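Local coordinates for zinc transport transcriptional regulator (Lactococcus lactis subsp. lactis, PDB 5YHY), which probably binds DNA as a zinc-responsive transcriptional regulator of the MarR family, with a winged helix-turn-helix fold, at residues 81-86 and 93-98. The protein carries 1 engineered substitution. Sequence-based numbering, arbitrary orientation.
Sequences IKSSRA and VLWSLT
The six-membered ring of W95 lies across the neighbouring strand, with S83 CB over one face, 3.8 Å from the ring centroid in a CH-pi contact. V93 CG1 sits toward the rim of that same face, while the methyl I81 CD1 meets W95 CE3 obliquely at 3.5 Å. The opposite face of the hairpin carries the polar side chains of K82, S84 and S96 beside that of L94. K82 bends at its last torsion (chi4 62°), which brings NZ within 2.8 Å of S96 OG in a hydrogen bond. One water bonds S96 OG, S84 OG and K82 O, and has a weak fourth bond to L94 O. Between the two faces, K82 pairs with S96 and S84 with L94 through reciprocal backbone hydrogen bonds, that from L94 N to S84 O being nearly straight at 176°. Extended strands alternate their side chains, and this register sets S83 beside W95 on one face and K82 beside S96 on the other. W95 NE1 hydrogen-bonds to N54 OD1, so an alanine here would probably leave the N54 side-chain oxygen without this partner and open a gap beside S83 CB and I81 CD1. The hairpin is the wing of the winged helix-turn-helix: I81 and W95 rest on helix 65-77, and I81 and L97 reach helix 38-49.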
loop_
_atom_site.group_PDB
_atom_site.type_symbol
_atom_site.label_atom_id
_atom_site.label_comp_id
_atom_site.label_asym_id
_atom_site.label_seq_id
_atom_site.Cartn_x
_atom_site.Cartn_y
_atom_site.Cartn_z
ATOM N N ILE A 81 5.969 -6.026 -29.204
ATOM C CA ILE A 81 7.337 -5.731 -29.620
ATOM C C ILE A 81 7.711 -6.688 -30.734
ATOM O O ILE A 81 7.041 -7.706 -30.930
ATOM C CB ILE A 81 8.358 -5.898 -28.475
ATOM C CG1 ILE A 81 8.364 -7.346 -27.970
ATOM C CG2 ILE A 81 8.052 -4.914 -27.338
ATOM C CD1 ILE A 81 9.329 -7.598 -26.814
ATOM N N LYS A 82 8.784 -6.356 -31.440
ATOM C CA LYS A 82 9.284 -7.180 -32.537
ATOM C C LYS A 82 10.809 -7.150 -32.558
ATOM O O LYS A 82 11.437 -6.114 -32.296
ATOM C CB LYS A 82 8.710 -6.696 -33.875
ATOM C CG LYS A 82 8.990 -5.223 -34.184
ATOM C CD LYS A 82 8.270 -4.790 -35.464
ATOM C CE LYS A 82 8.408 -3.290 -35.700
ATOM N NZ LYS A 82 9.821 -2.863 -35.883
ATOM N N SER A 83 11.412 -8.290 -32.879
ATOM C CA SER A 83 12.855 -8.378 -32.941
ATOM C C SER A 83 13.392 -8.105 -34.341
ATOM O O SER A 83 12.702 -8.300 -35.348
ATOM C CB SER A 83 13.316 -9.762 -32.484
ATOM O OG SER A 83 12.803 -10.769 -33.360
ATOM N N SER A 84 14.641 -7.662 -34.378
ATOM C CA SER A 84 15.354 -7.426 -35.625
ATOM C C SER A 84 16.818 -7.721 -35.360
ATOM O O SER A 84 17.229 -7.913 -34.213
ATOM C CB SER A 84 15.154 -5.993 -36.112
ATOM O OG SER A 84 15.642 -5.055 -35.160
ATOM N N ARG A 85 17.604 -7.784 -36.423
ATOM C CA ARG A 85 18.992 -8.173 -36.304
ATOM C C ARG A 85 19.834 -6.923 -36.485
ATOM O O ARG A 85 19.596 -6.139 -37.402
ATOM C CB ARG A 85 19.317 -9.207 -37.388
ATOM C CG ARG A 85 20.356 -10.226 -37.007
ATOM C CD ARG A 85 20.555 -11.235 -38.134
ATOM N NE ARG A 85 19.427 -12.157 -38.269
ATOM C CZ ARG A 85 19.344 -13.326 -37.643
ATOM N NH1 ARG A 85 20.318 -13.719 -36.830
ATOM N NH2 ARG A 85 18.289 -14.109 -37.829
ATOM N N ALA A 86 20.800 -6.718 -35.597
ATOM C CA ALA A 86 21.696 -5.574 -35.713
ATOM C C ALA A 86 22.520 -5.690 -36.993
ATOM O O ALA A 86 23.149 -6.718 -37.242
ATOM C CB ALA A 86 22.604 -5.483 -34.494
ATOM N N VAL A 93 20.466 -9.318 -31.340
ATOM C CA VAL A 93 19.033 -9.085 -31.502
ATOM C C VAL A 93 18.639 -7.740 -30.901
ATOM O O VAL A 93 19.026 -7.427 -29.778
ATOM C CB VAL A 93 18.206 -10.174 -30.792
ATOM C CG1 VAL A 93 16.716 -9.895 -30.944
ATOM C CG2 VAL A 93 18.558 -11.559 -31.334
ATOM N N LEU A 94 17.856 -6.967 -31.644
ATOM C CA LEU A 94 17.323 -5.694 -31.158
ATOM C C LEU A 94 15.808 -5.775 -31.052
ATOM O O LEU A 94 15.162 -6.491 -31.824
ATOM C CB LEU A 94 17.693 -4.567 -32.121
ATOM C CG LEU A 94 19.174 -4.279 -32.347
ATOM C CD1 LEU A 94 19.347 -3.465 -33.618
ATOM C CD2 LEU A 94 19.750 -3.551 -31.153
ATOM N N TRP A 95 15.241 -5.034 -30.103
ATOM C CA TRP A 95 13.797 -5.001 -29.914
ATOM C C TRP A 95 13.243 -3.623 -30.163
ATOM O O TRP A 95 13.841 -2.621 -29.751
ATOM C CB TRP A 95 13.441 -5.441 -28.493
ATOM C CG TRP A 95 13.840 -6.853 -28.239
ATOM C CD1 TRP A 95 14.997 -7.287 -27.672
ATOM C CD2 TRP A 95 13.096 -8.028 -28.584
ATOM N NE1 TRP A 95 15.013 -8.661 -27.619
ATOM C CE2 TRP A 95 13.854 -9.140 -28.171
ATOM C CE3 TRP A 95 11.853 -8.245 -29.189
ATOM C CZ2 TRP A 95 13.418 -10.453 -28.354
ATOM C CZ3 TRP A 95 11.420 -9.542 -29.360
ATOM C CH2 TRP A 95 12.198 -10.630 -28.945
ATOM N N SER A 96 12.097 -3.577 -30.836
ATOM C CA SER A 96 11.385 -2.323 -31.053
ATOM C C SER A 96 9.889 -2.479 -30.807
ATOM O O SER A 96 9.361 -3.594 -30.787
ATOM C CB SER A 96 11.646 -1.806 -32.468
ATOM O OG SER A 96 11.237 -2.762 -33.421
ATOM N N LEU A 97 9.205 -1.354 -30.612
ATOM C CA LEU A 97 7.762 -1.366 -30.448
ATOM C C LEU A 97 7.075 -1.699 -31.765
ATOM O O LEU A 97 7.569 -1.347 -32.834
ATOM C CB LEU A 97 7.263 0.009 -30.008
ATOM C CG LEU A 97 7.761 0.535 -28.668
ATOM C CD1 LEU A 97 7.012 1.820 -28.356
ATOM C CD2 LEU A 97 7.518 -0.506 -27.592
ATOM N N THR A 98 5.939 -2.371 -31.667
ATOM C CA THR A 98 5.002 -2.446 -32.786
ATOM C C THR A 98 4.085 -1.229 -32.695
ATOM O O THR A 98 4.024 -0.565 -31.658
ATOM C CB THR A 98 4.155 -3.724 -32.738
ATOM O OG1 THR A 98 3.322 -3.717 -31.571
ATOM C CG2 THR A 98 5.048 -4.970 -32.741
HETATM O O HOH W 1 13.290 -4.623 -33.826
#